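Local coordinates for putative protein (PDB 1T6T), which is of unknown function but carries a Toprim domain related to that of RNase M5, consistent with a role in nucleic acid metabolism, at residues 4-7 with 8-12. Sequence-based numbering, arbitrary orientation.
Sequences EPRN and LSEWI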
# COMPACT_ATOMS: atom_id res chain seq x y z
N GLU B 4 -15.25 -24.88 1.58
CA GLU B 4 -15.56 -25.76 0.46
C GLU B 4 -14.30 -26.25 -0.25
O GLU B 4 -14.11 -27.46 -0.43
CB GLU B 4 -16.48 -25.05 -0.54
CG GLU B 4 -16.73 -25.82 -1.83
CD GLU B 4 -17.38 -27.17 -1.58
OE1 GLU B 4 -17.56 -27.93 -2.56
OE2 GLU B 4 -17.71 -27.48 -0.41
N PRO B 5 -13.41 -25.33 -0.67
CA PRO B 5 -12.18 -25.74 -1.35
C PRO B 5 -11.30 -26.62 -0.45
O PRO B 5 -11.13 -26.33 0.73
CB PRO B 5 -11.50 -24.41 -1.68
CG PRO B 5 -12.66 -23.48 -1.83
CD PRO B 5 -13.53 -23.86 -0.67
N ARG B 6 -10.75 -27.69 -1.02
CA ARG B 6 -9.90 -28.59 -0.26
C ARG B 6 -8.42 -28.20 -0.36
O ARG B 6 -7.61 -28.56 0.49
CB ARG B 6 -10.10 -30.03 -0.74
CG ARG B 6 -11.51 -30.55 -0.49
CD ARG B 6 -11.72 -31.92 -1.11
NE ARG B 6 -11.58 -31.89 -2.56
CZ ARG B 6 -11.79 -32.93 -3.36
NH1 ARG B 6 -12.14 -34.10 -2.84
NH2 ARG B 6 -11.64 -32.80 -4.67
N ASN B 7 -8.08 -27.47 -1.42
CA ASN B 7 -6.71 -27.03 -1.63
C ASN B 7 -6.68 -25.68 -2.35
O ASN B 7 -7.73 -25.14 -2.70
CB ASN B 7 -5.94 -28.08 -2.44
CG ASN B 7 -6.68 -28.52 -3.68
OD1 ASN B 7 -6.98 -27.71 -4.55
ND2 ASN B 7 -6.97 -29.81 -3.77
N LEU B 8 -5.48 -25.15 -2.56
CA LEU B 8 -5.32 -23.87 -3.23
C LEU B 8 -5.86 -23.92 -4.65
O LEU B 8 -6.45 -22.95 -5.14
CB LEU B 8 -3.85 -23.46 -3.25
CG LEU B 8 -3.52 -22.05 -3.76
CD1 LEU B 8 -4.14 -21.01 -2.84
CD2 LEU B 8 -2.01 -21.87 -3.83
N SER B 9 -5.66 -25.05 -5.32
CA SER B 9 -6.13 -25.22 -6.69
C SER B 9 -7.64 -25.05 -6.78
O SER B 9 -8.14 -24.35 -7.66
CB SER B 9 -5.74 -26.61 -7.21
OG SER B 9 -6.32 -26.84 -8.48
N GLU B 10 -8.37 -25.68 -5.86
CA GLU B 10 -9.83 -25.57 -5.87
C GLU B 10 -10.26 -24.17 -5.45
O GLU B 10 -11.29 -23.67 -5.90
CB GLU B 10 -10.45 -26.61 -4.93
CG GLU B 10 -10.10 -28.05 -5.28
CD GLU B 10 -10.96 -29.06 -4.54
OE1 GLU B 10 -11.19 -28.88 -3.32
OE2 GLU B 10 -11.40 -30.05 -5.17
N TRP B 11 -9.47 -23.54 -4.58
CA TRP B 11 -9.75 -22.19 -4.10
C TRP B 11 -9.68 -21.23 -5.30
O TRP B 11 -10.54 -20.37 -5.49
CB TRP B 11 -8.72 -21.79 -3.04
CG TRP B 11 -8.91 -20.43 -2.45
CD1 TRP B 11 -9.69 -20.09 -1.38
CD2 TRP B 11 -8.27 -19.23 -2.88
NE1 TRP B 11 -9.58 -18.74 -1.12
CE2 TRP B 11 -8.71 -18.19 -2.02
CE3 TRP B 11 -7.37 -18.92 -3.90
CZ2 TRP B 11 -8.28 -16.87 -2.16
CZ3 TRP B 11 -6.93 -17.60 -4.04
CH2 TRP B 11 -7.39 -16.59 -3.17
N ILE B 12 -8.64 -21.40 -6.11
CA ILE B 12 -8.45 -20.57 -7.29
C ILE B 12 -9.58 -20.78 -8.29
O ILE B 12 -10.05 -19.83 -8.92
CB ILE B 12 -7.09 -20.87 -7.96
CG1 ILE B 12 -5.95 -20.37 -7.06
CG2 ILE B 12 -7.01 -20.22 -9.33
CD1 ILE B 12 -4.56 -20.67 -7.58
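Glu10, in the first turn of helix 8-18, reaches back to Arg6 in the loop before it and holds that residue by both backbone and side chain. Glu10 OE1 accepts from Arg6 N at 2.6 Å, nearly in line with the C-O bond. Arg6 NE gives OE1 of Glu10 a second bond, and Arg6 NH2 meets Glu10 OE2 at 2.8 Å. The guanidinium thus presents its NE side edge-on, one nitrogen to each carboxylate oxygen, with the two planes only 20° apart. Arginine suits the place because a bend at chi3 (-63°) turns this edge toward the acid, while glutamate, extended beyond CG, is long enough to span the turn.

Asn7 is the N-cap. Asn7 OD1 accepts from Glu10 N at 2.8 Å, supplying an acceptor that the first helical turn lacks, and asparagine's short side chain can bend back to do so: CG sits between the backbone N and the carbonyl carbon (chi1 50°). The Asn7 and Glu10 side chains cross at about a right angle, Asn7 OD1 lying 3.2 Å from Glu10 CG. Asn7 O begins the regular helical bonding by accepting from Trp11 N. With an alanine in place of Glu10, Arg6 would probably lose its charge partner and its backbone N an acceptor, leaving the loop freer to move.

Pro5 turns its ring to the helix, Pro5 CB lying 4.1 Å from Trp11 CB. This compact, apolar ring fits beside the helix backbone and also touches Phe100 of helix 96-101. The indole of Trp11 leads away from the loop to pack on Phe100 and Leu101, its NE1 hydrogen-bonded to Phe97 O, which joins the N-terminal helix to the last helix of the chain.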